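Bluetongue virus COAT protein VP7 (Bluetongue virus, PDB 1BVP) forms trimers that build a layer of the virus core on the inner VP3 scaffold and probably binds a receptor on the host cell surface. Local coordinates at residues A8-R13 with P100-A105; A16-A21 with M50-L55; R46-R51 with F62-D67; I80-T85 with E326-G331; G127-T132 with I245-Y250. All coordinates share one frame; numbering follows the deposited sequence.

Interaction 1 of 5, residues A8-R13 with P100-A105; sequences ALTVMR and PFTTEA
Thr10, within helix 2-15, lies 5.4 Å from Phe101, CA to CA, where an extended stretch leads into helix 103-116. The helix meets this entry turn mainly through the side chain of Thr10. Its OG1 accepts the backbone N-H of Thr102 at 3.1 Å, with an angle of 157° at the hydrogen. The same hydroxyl is bonded to Ala6 O one turn back, so two bonds grip it. With chi1 at -66°, OG1 lies beside its own backbone N, and CG2 is left to face Thr102 CG2 at 3.9 Å. Thr102 is the N-cap of helix 103-116. Its OG1 accepts from Ala105 N at 3.2 Å, so the residue held by Thr10 also starts the helix. Ala105 turns its CB onto Leu9 CD2 at 3.9 Å. Further along, Arg13 NH1 reaches Glu104 CB at 4.1 Å, but Glu104 OE1 of the same chain stays 5.3 Å from Arg13 NH1. A long, weak ion pair links Arg13 to Glu104 of the third subunit instead. Helix 2-15 packs among several helices. Leu9 also packs on helix 304-323, Val11 packs on helix 55-73, and Thr10 and Pro100 share Ile32 of helix 27-44.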
# COMPACT_ATOMS: atom_id res chain seq x y z
N ALA A 8 1.87 -8.65 26.13
CA ALA A 8 1.11 -9.72 25.45
C ALA A 8 1.72 -10.01 24.07
O ALA A 8 1.96 -11.17 23.70
CB ALA A 8 -0.31 -9.32 25.31
N LEU A 9 2.03 -8.94 23.35
CA LEU A 9 2.63 -9.01 22.03
C LEU A 9 3.99 -9.72 22.07
O LEU A 9 4.29 -10.57 21.20
CB LEU A 9 2.84 -7.58 21.56
CG LEU A 9 2.82 -7.23 20.08
CD1 LEU A 9 1.52 -7.73 19.47
CD2 LEU A 9 2.89 -5.72 20.00
N THR A 10 4.82 -9.32 23.04
CA THR A 10 6.14 -9.92 23.25
C THR A 10 6.04 -11.42 23.50
O THR A 10 6.74 -12.21 22.85
CB THR A 10 6.82 -9.33 24.45
OG1 THR A 10 7.10 -7.95 24.20
CG2 THR A 10 8.12 -10.05 24.70
N VAL A 11 5.15 -11.81 24.40
CA VAL A 11 4.96 -13.23 24.71
C VAL A 11 4.45 -14.04 23.55
O VAL A 11 4.93 -15.17 23.31
CB VAL A 11 4.01 -13.41 25.87
CG1 VAL A 11 3.77 -14.86 26.11
CG2 VAL A 11 4.56 -12.70 27.11
N MET A 12 3.47 -13.50 22.82
CA MET A 12 2.90 -14.21 21.67
C MET A 12 3.92 -14.37 20.57
O MET A 12 4.01 -15.45 19.98
CB MET A 12 1.67 -13.54 21.12
CG MET A 12 0.54 -13.39 22.09
SD MET A 12 -0.96 -12.91 21.16
CE MET A 12 -0.80 -11.17 21.09
N ARG A 13 4.72 -13.33 20.29
CA ARG A 13 5.71 -13.48 19.22
C ARG A 13 6.79 -14.51 19.61
O ARG A 13 7.32 -15.21 18.75
CB ARG A 13 6.33 -12.13 18.82
CG ARG A 13 5.34 -11.08 18.39
CD ARG A 13 5.99 -9.73 17.94
NE ARG A 13 6.45 -9.77 16.56
CZ ARG A 13 7.71 -9.56 16.14
NH1 ARG A 13 8.68 -9.27 17.01
NH2 ARG A 13 8.01 -9.70 14.85
N PRO A 100 9.46 -8.73 30.92
CA PRO A 100 9.96 -7.70 30.00
C PRO A 100 9.26 -7.72 28.62
O PRO A 100 8.63 -8.70 28.23
CB PRO A 100 11.46 -8.05 29.91
CG PRO A 100 11.41 -9.58 29.93
CD PRO A 100 10.29 -9.95 30.91
N PHE A 101 9.28 -6.58 27.94
CA PHE A 101 8.72 -6.50 26.59
C PHE A 101 9.87 -6.08 25.66
O PHE A 101 10.86 -5.49 26.11
CB PHE A 101 7.54 -5.53 26.51
CG PHE A 101 7.81 -4.17 27.10
CD1 PHE A 101 8.49 -3.20 26.36
CD2 PHE A 101 7.36 -3.84 28.37
CE1 PHE A 101 8.73 -1.92 26.90
CE2 PHE A 101 7.58 -2.58 28.92
CZ PHE A 101 8.27 -1.61 28.18
N THR A 102 9.81 -6.49 24.41
CA THR A 102 10.87 -6.15 23.48
C THR A 102 10.77 -4.73 22.88
O THR A 102 9.71 -4.10 22.88
CB THR A 102 10.86 -7.12 22.31
OG1 THR A 102 9.57 -7.08 21.68
CG2 THR A 102 11.14 -8.53 22.77
N THR A 103 11.89 -4.25 22.36
CA THR A 103 11.96 -2.97 21.69
C THR A 103 10.92 -2.92 20.53
O THR A 103 10.23 -1.91 20.39
CB THR A 103 13.40 -2.75 21.13
OG1 THR A 103 14.28 -2.47 22.22
CG2 THR A 103 13.45 -1.61 20.18
N GLU A 104 10.79 -4.00 19.75
CA GLU A 104 9.82 -4.09 18.65
C GLU A 104 8.40 -3.89 19.19
O GLU A 104 7.69 -2.99 18.75
CB GLU A 104 9.85 -5.44 17.96
CG GLU A 104 11.15 -5.79 17.25
CD GLU A 104 12.42 -5.77 18.15
OE1 GLU A 104 12.43 -6.34 19.29
OE2 GLU A 104 13.44 -5.18 17.70
N ALA A 105 8.01 -4.68 20.17
CA ALA A 105 6.67 -4.54 20.69
C ALA A 105 6.41 -3.14 21.26
O ALA A 105 5.36 -2.54 21.03
CB ALA A 105 6.41 -5.60 21.72

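Interaction 2 of 5, residues A16-A21 with M50-L55; sequences ATLQEA and MRPTSL
Leu18 sits at the centre of an inverse gamma turn and packs against Pro52, just before helix 55-73. The contact joins two connecting loops of the helical domain, one between helices 2-15 and 27-44, the other between helices 27-44 and 55-73. The gamma turn is closed by Gln19 N bonding to Thr17 O at 2.6 Å. The Leu18 side chain points toward the second loop. Leu18 CG lies 4.4 Å from Pro52 CD. Leu18 CD2 lies 3.9 Å from the carbonyl oxygen Met50 O. Leu25, Leu33 and Met61 also touch Leu18, so this is the buried part of a contact that is otherwise near the surface. At the outer side, Ala21 CB meets Thr53 CG2 at 4.3 Å. The hydroxyl of Thr53 is bonded to Gln57 in helix 55-73, and Ser54 is the N-cap of that helix. On the first loop, Thr17 packs on Thr103 of the third subunit. Ala21 and Arg51 are poorly ordered, so the remaining bond is less certain in detail. The Arg51 chain bends at chi2 (91°) and again at chi3, which curls its CD to 3.5 Å from Ala21 O. Arg51 NH1 then donates to Ala21 O at 3.2 Å; the oxygen lies in the guanidinium plane and the N-H points at it at 161°.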
# COMPACT_ATOMS: atom_id res chain seq x y z
N ALA A 16 5.57 -18.01 18.94
CA ALA A 16 5.56 -18.35 17.51
C ALA A 16 6.92 -18.84 17.07
O ALA A 16 7.11 -19.20 15.92
CB ALA A 16 5.16 -17.16 16.68
N THR A 17 7.87 -18.78 17.98
CA THR A 17 9.23 -19.23 17.76
C THR A 17 9.34 -20.75 17.91
O THR A 17 10.18 -21.38 17.28
CB THR A 17 10.11 -18.53 18.78
OG1 THR A 17 10.53 -17.26 18.28
CG2 THR A 17 11.27 -19.34 19.14
N LEU A 18 8.48 -21.33 18.73
CA LEU A 18 8.45 -22.76 19.02
C LEU A 18 8.01 -23.62 17.84
O LEU A 18 7.11 -24.47 17.98
CB LEU A 18 7.54 -23.01 20.22
CG LEU A 18 8.14 -22.68 21.61
CD1 LEU A 18 9.45 -22.00 21.51
CD2 LEU A 18 7.23 -21.81 22.41
N GLN A 19 8.71 -23.47 16.72
CA GLN A 19 8.37 -24.20 15.51
C GLN A 19 8.54 -25.70 15.68
O GLN A 19 7.70 -26.48 15.29
CB GLN A 19 9.19 -23.66 14.30
CG GLN A 19 8.36 -22.98 13.14
CD GLN A 19 8.39 -21.42 13.15
OE1 GLN A 19 7.84 -20.76 14.03
NE2 GLN A 19 8.98 -20.85 12.12
N GLU A 20 9.57 -26.11 16.38
CA GLU A 20 9.76 -27.54 16.50
C GLU A 20 10.20 -27.96 17.91
O GLU A 20 10.35 -27.11 18.82
CB GLU A 20 10.71 -27.96 15.37
CG GLU A 20 11.32 -29.30 15.41
CD GLU A 20 12.72 -29.22 14.87
OE1 GLU A 20 12.84 -28.73 13.71
OE2 GLU A 20 13.69 -29.57 15.61
N ALA A 21 10.33 -29.27 18.11
CA ALA A 21 10.68 -29.85 19.39
C ALA A 21 12.12 -29.66 19.89
O ALA A 21 12.33 -29.16 21.00
CB ALA A 21 10.29 -31.33 19.40
N MET A 50 7.38 -24.76 28.72
CA MET A 50 8.12 -23.87 27.84
C MET A 50 8.38 -24.52 26.50
O MET A 50 8.56 -23.81 25.53
CB MET A 50 9.45 -23.46 28.43
CG MET A 50 9.33 -22.64 29.70
SD MET A 50 10.84 -21.74 29.98
CE MET A 50 11.67 -21.75 28.23
N ARG A 51 8.45 -25.84 26.43
CA ARG A 51 8.68 -26.48 25.15
C ARG A 51 7.64 -27.57 24.97
O ARG A 51 7.84 -28.72 25.37
CB ARG A 51 10.10 -27.06 25.05
CG ARG A 51 10.47 -27.51 23.62
CD ARG A 51 11.13 -26.39 22.84
NE ARG A 51 12.20 -25.76 23.64
CZ ARG A 51 13.49 -26.11 23.62
NH1 ARG A 51 13.91 -27.09 22.83
NH2 ARG A 51 14.37 -25.48 24.41
N PRO A 52 6.48 -27.21 24.40
CA PRO A 52 5.36 -28.12 24.15
C PRO A 52 5.65 -29.18 23.09
O PRO A 52 6.24 -28.88 22.07
CB PRO A 52 4.28 -27.17 23.64
CG PRO A 52 4.74 -25.80 24.12
CD PRO A 52 6.18 -25.86 23.90
N THR A 53 5.23 -30.42 23.33
CA THR A 53 5.44 -31.50 22.36
C THR A 53 4.08 -32.12 21.99
O THR A 53 3.68 -32.11 20.82
CB THR A 53 6.46 -32.57 22.87
OG1 THR A 53 6.14 -32.98 24.21
CG2 THR A 53 7.85 -31.96 22.90
N SER A 54 3.33 -32.57 22.99
CA SER A 54 2.02 -33.14 22.73
C SER A 54 0.99 -32.09 22.35
O SER A 54 1.14 -30.91 22.65
CB SER A 54 1.52 -33.88 23.97
OG SER A 54 1.25 -32.99 25.04
N LEU A 55 -0.11 -32.54 21.76
CA LEU A 55 -1.21 -31.67 21.38
C LEU A 55 -1.76 -30.99 22.63
O LEU A 55 -2.10 -29.80 22.61
CB LEU A 55 -2.31 -32.50 20.74
CG LEU A 55 -3.67 -31.82 20.52
CD1 LEU A 55 -3.51 -30.72 19.46
CD2 LEU A 55 -4.69 -32.85 20.10

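Interaction 3 of 5, residues R46-R51 with F62-D67; sequences RGVTMR and FFMCLD
Arg46 reaches across to Phe63 and Asp67 of helix 55-73. It belongs to the loop that joins two consecutive helices of the helical domain, 27-44 and 55-73, and that folds back beside the second helix. From Arg46 CB, the chain sets off with CG beside the backbone N (chi1 -84°), then bends at chi2 and chi3. These bends bring the guanidinium over the helix. CZ comes to 3.6 Å from Phe63 CB, which lies over one face of the group. The Phe63 ring is turned 41° against the guanidinium, with CD2 above the same plane but offset toward its rim. At the tip, NH2 makes a salt bridge with Asp67 OD2 at 3.1 Å. The two flat groups are nearly parallel, 8° apart, although OD2 approaches obliquely. Tyr40 OH bonds to both partners, at Arg46 NH2 and Asp67 OD2. Asp67 OD1 is held by Tyr84 OH and His87 N. This buried carboxylate therefore has several polar partners, which is consistent with its keeping a negative charge. Beyond the ion pair the contact is apolar. Val48 and Met64 cross at about a right angle, and Tyr40 touches both. Val48 CG2 rests 4.2 Å from Met64 CB, and Val48 CG1 lies at the same distance, 4.2 Å, from Met64 SD.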
# COMPACT_ATOMS: atom_id res chain seq x y z
N ARG A 46 -2.73 -23.07 35.59
CA ARG A 46 -2.65 -23.91 34.41
C ARG A 46 -1.22 -24.48 34.40
O ARG A 46 -0.40 -24.13 35.27
CB ARG A 46 -3.04 -23.14 33.16
CG ARG A 46 -4.54 -23.13 33.01
CD ARG A 46 -4.95 -23.54 31.61
NE ARG A 46 -4.89 -22.40 30.68
CZ ARG A 46 -5.94 -21.94 29.99
NH1 ARG A 46 -7.14 -22.52 30.07
NH2 ARG A 46 -5.84 -20.80 29.30
N GLY A 47 -0.90 -25.37 33.48
CA GLY A 47 0.44 -25.92 33.52
C GLY A 47 1.09 -25.86 32.17
O GLY A 47 1.38 -26.88 31.52
N VAL A 48 1.33 -24.64 31.73
CA VAL A 48 1.94 -24.43 30.43
C VAL A 48 3.43 -24.83 30.52
O VAL A 48 4.07 -24.53 31.51
CB VAL A 48 1.77 -22.93 30.05
CG1 VAL A 48 2.39 -22.63 28.72
CG2 VAL A 48 0.31 -22.57 30.06
N THR A 49 3.96 -25.53 29.52
CA THR A 49 5.37 -25.93 29.50
C THR A 49 6.07 -24.93 28.58
O THR A 49 5.43 -24.42 27.69
CB THR A 49 5.57 -27.23 28.73
OG1 THR A 49 4.65 -28.18 29.21
CG2 THR A 49 6.98 -27.79 28.94
N MET A 50 7.38 -24.76 28.72
CA MET A 50 8.12 -23.87 27.84
C MET A 50 8.38 -24.52 26.50
O MET A 50 8.56 -23.81 25.53
CB MET A 50 9.45 -23.46 28.43
CG MET A 50 9.33 -22.64 29.70
SD MET A 50 10.84 -21.74 29.98
CE MET A 50 11.67 -21.75 28.23
N ARG A 51 8.45 -25.84 26.43
CA ARG A 51 8.68 -26.48 25.15
C ARG A 51 7.64 -27.57 24.97
O ARG A 51 7.84 -28.72 25.37
CB ARG A 51 10.10 -27.06 25.05
CG ARG A 51 10.47 -27.51 23.62
CD ARG A 51 11.13 -26.39 22.84
NE ARG A 51 12.20 -25.76 23.64
CZ ARG A 51 13.49 -26.11 23.62
NH1 ARG A 51 13.91 -27.09 22.83
NH2 ARG A 51 14.37 -25.48 24.41
N PHE A 62 -1.36 -22.29 23.61
CA PHE A 62 -2.20 -21.46 22.78
C PHE A 62 -3.26 -20.76 23.64
O PHE A 62 -3.53 -19.56 23.45
CB PHE A 62 -2.89 -22.25 21.68
CG PHE A 62 -3.77 -21.39 20.82
CD1 PHE A 62 -3.20 -20.51 19.91
CD2 PHE A 62 -5.15 -21.37 21.01
CE1 PHE A 62 -3.99 -19.59 19.21
CE2 PHE A 62 -5.95 -20.47 20.32
CZ PHE A 62 -5.37 -19.57 19.42
N PHE A 63 -3.84 -21.48 24.60
CA PHE A 63 -4.83 -20.87 25.47
C PHE A 63 -4.23 -19.76 26.29
O PHE A 63 -4.91 -18.78 26.59
CB PHE A 63 -5.46 -21.89 26.38
CG PHE A 63 -6.28 -22.91 25.65
CD1 PHE A 63 -6.86 -22.62 24.42
CD2 PHE A 63 -6.49 -24.17 26.21
CE1 PHE A 63 -7.63 -23.57 23.75
CE2 PHE A 63 -7.25 -25.13 25.54
CZ PHE A 63 -7.83 -24.84 24.32
N MET A 64 -2.93 -19.86 26.58
CA MET A 64 -2.26 -18.82 27.36
C MET A 64 -2.18 -17.57 26.50
O MET A 64 -2.38 -16.46 26.97
CB MET A 64 -0.85 -19.27 27.77
CG MET A 64 -0.11 -18.18 28.49
SD MET A 64 1.60 -18.51 28.76
CE MET A 64 2.32 -18.55 27.08
N CYS A 65 -1.88 -17.77 25.23
CA CYS A 65 -1.80 -16.66 24.29
C CYS A 65 -3.17 -16.03 24.07
O CYS A 65 -3.31 -14.79 24.08
CB CYS A 65 -1.25 -17.18 23.00
SG CYS A 65 0.49 -17.49 23.12
N LEU A 66 -4.19 -16.87 23.92
CA LEU A 66 -5.56 -16.39 23.77
C LEU A 66 -5.94 -15.54 24.98
O LEU A 66 -6.45 -14.42 24.84
CB LEU A 66 -6.51 -17.57 23.62
CG LEU A 66 -7.99 -17.29 23.36
CD1 LEU A 66 -8.20 -16.25 22.29
CD2 LEU A 66 -8.65 -18.60 22.95
N ASP A 67 -5.62 -16.01 26.18
CA ASP A 67 -5.93 -15.25 27.40
C ASP A 67 -5.27 -13.90 27.40
O ASP A 67 -5.86 -12.90 27.79
CB ASP A 67 -5.47 -15.99 28.66
CG ASP A 67 -6.52 -16.92 29.22
OD1 ASP A 67 -7.72 -16.77 28.89
OD2 ASP A 67 -6.15 -17.81 30.01

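Interaction 4 of 5, residues I80-T85 with E326-G331; sequences ISPDYT and EFAIHG
His330 N donates to Ile80 O at 2.9 Å, nearly straight at 169°. A second bond runs from Ala328 N to Asp83 OD2, also 2.9 Å, and reaches the carboxylate from above its plane. Between them, Ser81 OG is bonded to Ala328 O. The modelled 2.4 Å between these two oxygens is very short, and its exact value is doubtful. Ser81 OG also accepts from Asp83 N at 3.0 Å, an ST turn. With chi1 near 180°, the hydroxyl lies beside its own carbonyl carbon and serves both segments. Together these bonds tie two irregular segments that run in roughly opposite directions. Packing surrounds the polar centre. Pro82 CD sits over one face of the His330 ring, 4.1 Å from its centroid and 27° off the normal, a CH-pi contact. Pro82 CG touches Ala328 CB at 4.0 Å. The Phe327 ring turns its edge to Ser81 OG, with CD2 nearest. Inward, Phe327 meets Phe63 edge-to-face, and Tyr84 packs on Leu66 and Leu70, all on helix 55-73. Ile80, Phe327 and Ile329 touch helix 276-286, so the paired loops lie against these two helices.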
# COMPACT_ATOMS: atom_id res chain seq x y z
N ILE A 80 -17.45 -19.64 24.79
CA ILE A 80 -17.43 -20.06 23.40
C ILE A 80 -16.94 -21.49 23.25
O ILE A 80 -17.05 -22.09 22.17
CB ILE A 80 -16.49 -19.16 22.61
CG1 ILE A 80 -15.07 -19.27 23.18
CG2 ILE A 80 -16.92 -17.74 22.75
CD1 ILE A 80 -14.07 -18.30 22.59
N SER A 81 -16.44 -22.07 24.34
CA SER A 81 -15.87 -23.39 24.20
C SER A 81 -15.89 -24.27 25.42
O SER A 81 -15.78 -23.81 26.56
CB SER A 81 -14.41 -23.23 23.73
OG SER A 81 -13.76 -24.47 23.61
N PRO A 82 -16.10 -25.56 25.19
CA PRO A 82 -16.13 -26.55 26.28
C PRO A 82 -14.68 -26.91 26.68
O PRO A 82 -14.45 -27.48 27.74
CB PRO A 82 -16.85 -27.75 25.64
CG PRO A 82 -16.45 -27.67 24.18
CD PRO A 82 -16.49 -26.16 23.89
N ASP A 83 -13.73 -26.53 25.84
CA ASP A 83 -12.32 -26.82 26.03
C ASP A 83 -11.53 -25.67 26.59
O ASP A 83 -10.49 -25.87 27.20
CB ASP A 83 -11.69 -27.27 24.71
CG ASP A 83 -12.25 -28.59 24.22
OD1 ASP A 83 -12.90 -29.31 25.02
OD2 ASP A 83 -12.07 -28.93 23.02
N TYR A 84 -12.02 -24.46 26.38
CA TYR A 84 -11.30 -23.28 26.84
C TYR A 84 -12.18 -22.39 27.67
O TYR A 84 -13.34 -22.12 27.31
CB TYR A 84 -10.75 -22.50 25.65
CG TYR A 84 -10.36 -21.06 25.95
CD1 TYR A 84 -9.14 -20.75 26.56
CD2 TYR A 84 -11.22 -20.01 25.64
CE1 TYR A 84 -8.78 -19.44 26.86
CE2 TYR A 84 -10.86 -18.67 25.95
CZ TYR A 84 -9.64 -18.41 26.56
OH TYR A 84 -9.30 -17.12 26.92
N THR A 85 -11.62 -21.91 28.76
CA THR A 85 -12.33 -20.99 29.63
C THR A 85 -11.40 -19.82 29.88
O THR A 85 -10.28 -20.00 30.32
CB THR A 85 -12.73 -21.66 30.93
OG1 THR A 85 -13.40 -22.89 30.61
CG2 THR A 85 -13.68 -20.76 31.73
N GLU A 326 -5.93 -27.78 18.58
CA GLU A 326 -7.17 -28.47 18.19
C GLU A 326 -8.09 -28.48 19.37
O GLU A 326 -7.84 -29.12 20.38
CB GLU A 326 -6.93 -29.91 17.79
CG GLU A 326 -6.18 -30.08 16.49
CD GLU A 326 -5.97 -31.55 16.14
OE1 GLU A 326 -6.89 -32.37 16.43
OE2 GLU A 326 -4.89 -31.89 15.60
N PHE A 327 -9.18 -27.75 19.25
CA PHE A 327 -10.15 -27.72 20.31
C PHE A 327 -11.50 -27.41 19.70
O PHE A 327 -11.59 -27.08 18.51
CB PHE A 327 -9.75 -26.70 21.37
CG PHE A 327 -9.55 -25.33 20.85
CD1 PHE A 327 -8.39 -25.00 20.16
CD2 PHE A 327 -10.51 -24.35 21.06
CE1 PHE A 327 -8.18 -23.71 19.68
CE2 PHE A 327 -10.31 -23.05 20.60
CZ PHE A 327 -9.15 -22.73 19.91
N ALA A 328 -12.54 -27.51 20.51
CA ALA A 328 -13.91 -27.30 20.06
C ALA A 328 -14.51 -25.94 20.38
O ALA A 328 -14.31 -25.40 21.47
CB ALA A 328 -14.78 -28.37 20.65
N ILE A 329 -15.29 -25.42 19.44
CA ILE A 329 -15.99 -24.14 19.60
C ILE A 329 -17.48 -24.41 19.38
O ILE A 329 -17.87 -25.16 18.48
CB ILE A 329 -15.45 -23.10 18.61
CG1 ILE A 329 -14.02 -22.72 19.01
CG2 ILE A 329 -16.32 -21.87 18.61
CD1 ILE A 329 -13.33 -21.81 18.06
N HIS A 330 -18.32 -23.87 20.26
CA HIS A 330 -19.77 -24.09 20.15
C HIS A 330 -20.32 -23.68 18.81
O HIS A 330 -20.08 -22.56 18.33
CB HIS A 330 -20.53 -23.35 21.25
CG HIS A 330 -20.36 -23.93 22.62
ND1 HIS A 330 -20.33 -25.29 22.85
CD2 HIS A 330 -20.18 -23.33 23.82
CE1 HIS A 330 -20.12 -25.51 24.15
NE2 HIS A 330 -20.03 -24.34 24.76
N GLY A 331 -21.04 -24.59 18.17
CA GLY A 331 -21.63 -24.27 16.89
C GLY A 331 -20.75 -24.46 15.68
O GLY A 331 -21.21 -24.30 14.56

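Interaction 5 of 5, residues G127-T132 with I245-Y250; sequences GFFLET and IQVVFY
Phe128 comes within 6.6 Å of Val247, CA to CA, where a type I beta turn from Gly127 to Leu130 lies beside strand 241-252. The turn is closed by Leu130 N bonding to Gly127 O at 3.0 Å. No hydrogen bond joins the two segments, so the contact rests mainly on side-chain packing. Phe128 has its CG anti to the backbone N (chi1 -173°), which extends the ring toward the strand. The edge of this ring meets the face of Tyr250 in a T-shaped pair, with centroids 5.0 Å apart and planes at 78°. Phe128 CD2 does the touching, 3.7 Å from Tyr250 CG. Nearer the backbone, Phe128 CB packs on Val247 CG1 at 3.6 Å. The other methyl of Val247, CG2, lies 4.3 Å from Phe129 CE2. Within the turn, Phe128 CD1 stands over the centre of the Phe129 ring. Ile184 of strand 183-195 touches both Phe128 and Val247. Beyond the contact, Arg189 of the third subunit bonds to Leu130 O and Thr132 OG1, which ties the loop to the trimer interface. The aromatic loop thus covers the Val247 and Tyr250 side of strand 241-252, as part of the beta-sandwich (jelly-roll) domain of VP7.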
# COMPACT_ATOMS: atom_id res chain seq x y z
N GLY A 127 -13.09 8.46 -5.07
CA GLY A 127 -13.31 9.67 -5.85
C GLY A 127 -13.92 10.76 -4.99
O GLY A 127 -14.79 10.50 -4.14
N PHE A 128 -13.48 11.99 -5.24
CA PHE A 128 -13.98 13.12 -4.48
C PHE A 128 -15.51 13.22 -4.52
O PHE A 128 -16.13 13.67 -3.56
CB PHE A 128 -13.34 14.40 -4.98
CG PHE A 128 -13.68 15.59 -4.14
CD1 PHE A 128 -14.82 16.34 -4.38
CD2 PHE A 128 -12.86 15.96 -3.09
CE1 PHE A 128 -15.14 17.43 -3.60
CE2 PHE A 128 -13.18 17.06 -2.30
CZ PHE A 128 -14.31 17.80 -2.56
N PHE A 129 -16.11 12.81 -5.63
CA PHE A 129 -17.57 12.87 -5.80
C PHE A 129 -18.24 11.53 -5.78
O PHE A 129 -19.29 11.36 -6.38
CB PHE A 129 -17.93 13.54 -7.12
CG PHE A 129 -17.48 14.95 -7.22
CD1 PHE A 129 -18.18 15.97 -6.56
CD2 PHE A 129 -16.32 15.27 -7.94
CE1 PHE A 129 -17.73 17.31 -6.62
CE2 PHE A 129 -15.87 16.58 -8.01
CZ PHE A 129 -16.57 17.61 -7.34
N LEU A 130 -17.67 10.58 -5.07
CA LEU A 130 -18.28 9.27 -4.99
C LEU A 130 -19.70 9.31 -4.45
O LEU A 130 -20.57 8.57 -4.89
CB LEU A 130 -17.43 8.37 -4.10
CG LEU A 130 -17.96 6.94 -4.00
CD1 LEU A 130 -17.39 6.09 -5.13
CD2 LEU A 130 -17.60 6.36 -2.64
N GLU A 131 -19.98 10.21 -3.51
CA GLU A 131 -21.31 10.20 -2.95
C GLU A 131 -22.26 11.23 -3.52
O GLU A 131 -22.78 12.07 -2.80
CB GLU A 131 -21.24 10.29 -1.43
CG GLU A 131 -20.39 9.20 -0.83
CD GLU A 131 -20.46 9.14 0.68
OE1 GLU A 131 -20.58 10.21 1.32
OE2 GLU A 131 -20.41 8.00 1.21
N THR A 132 -22.51 11.11 -4.81
CA THR A 132 -23.40 12.00 -5.53
C THR A 132 -24.59 11.18 -6.05
O THR A 132 -24.42 10.03 -6.48
CB THR A 132 -22.68 12.64 -6.72
OG1 THR A 132 -21.96 11.63 -7.46
CG2 THR A 132 -21.72 13.69 -6.24
N ILE A 245 -12.61 19.38 -15.22
CA ILE A 245 -11.74 19.58 -14.06
C ILE A 245 -11.78 18.30 -13.27
O ILE A 245 -12.85 17.83 -12.83
CB ILE A 245 -12.20 20.72 -13.18
CG1 ILE A 245 -12.09 22.04 -13.96
CG2 ILE A 245 -11.32 20.77 -11.97
CD1 ILE A 245 -12.73 23.22 -13.23
N GLN A 246 -10.61 17.66 -13.21
CA GLN A 246 -10.43 16.39 -12.52
C GLN A 246 -9.81 16.52 -11.13
O GLN A 246 -8.80 17.23 -10.98
CB GLN A 246 -9.49 15.52 -13.31
CG GLN A 246 -9.34 14.16 -12.73
CD GLN A 246 -8.25 13.35 -13.43
OE1 GLN A 246 -7.65 13.81 -14.41
NE2 GLN A 246 -8.00 12.15 -12.92
N VAL A 247 -10.42 15.86 -10.14
CA VAL A 247 -9.84 15.84 -8.79
C VAL A 247 -8.98 14.56 -8.78
O VAL A 247 -9.50 13.44 -8.57
CB VAL A 247 -10.90 15.78 -7.66
CG1 VAL A 247 -10.22 15.55 -6.34
CG2 VAL A 247 -11.66 17.07 -7.58
N VAL A 248 -7.69 14.73 -9.06
CA VAL A 248 -6.79 13.59 -9.10
C VAL A 248 -6.65 12.85 -7.76
O VAL A 248 -6.56 11.62 -7.74
CB VAL A 248 -5.48 13.91 -9.84
CG1 VAL A 248 -5.18 15.34 -9.77
CG2 VAL A 248 -4.37 13.07 -9.32
N PHE A 249 -6.70 13.60 -6.66
CA PHE A 249 -6.72 13.05 -5.30
C PHE A 249 -6.83 14.21 -4.35
O PHE A 249 -6.54 15.35 -4.71
CB PHE A 249 -5.50 12.18 -4.94
CG PHE A 249 -4.21 12.94 -4.85
CD1 PHE A 249 -3.41 13.11 -5.97
CD2 PHE A 249 -3.80 13.49 -3.64
CE1 PHE A 249 -2.20 13.82 -5.89
CE2 PHE A 249 -2.60 14.20 -3.56
CZ PHE A 249 -1.80 14.37 -4.68
N TYR A 250 -7.31 13.93 -3.14
CA TYR A 250 -7.43 14.98 -2.14
C TYR A 250 -6.96 14.44 -0.78
O TYR A 250 -6.84 13.22 -0.62
CB TYR A 250 -8.89 15.47 -2.03
CG TYR A 250 -9.89 14.45 -1.49
CD1 TYR A 250 -10.30 13.37 -2.27
CD2 TYR A 250 -10.45 14.60 -0.21
CE1 TYR A 250 -11.28 12.46 -1.79
CE2 TYR A 250 -11.43 13.71 0.27
CZ TYR A 250 -11.84 12.66 -0.53
OH TYR A 250 -12.88 11.85 -0.14

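How the interactions relate
Interactions 1 to 4 lie in the helical domain, and interaction 5 lies in the beta domain, 42 to 52 Å from their centres. Helix 55-73 is central to the first group. It carries a segment of interaction 3, receives the loop of interaction 2 at its start, and packs against interactions 1 and 4. Centres of interactions 2 and 3 are 11 Å apart, and they share Met50 and Arg51. Both are nested along the chain within interaction 1. Interaction 4 joins residues 241 positions apart and encloses the beta-domain contact, so the helical domain is built from both ends of the chain. Interactions 1, 2 and 5 also touch neighbouring subunits, so both domains take part in the trimer.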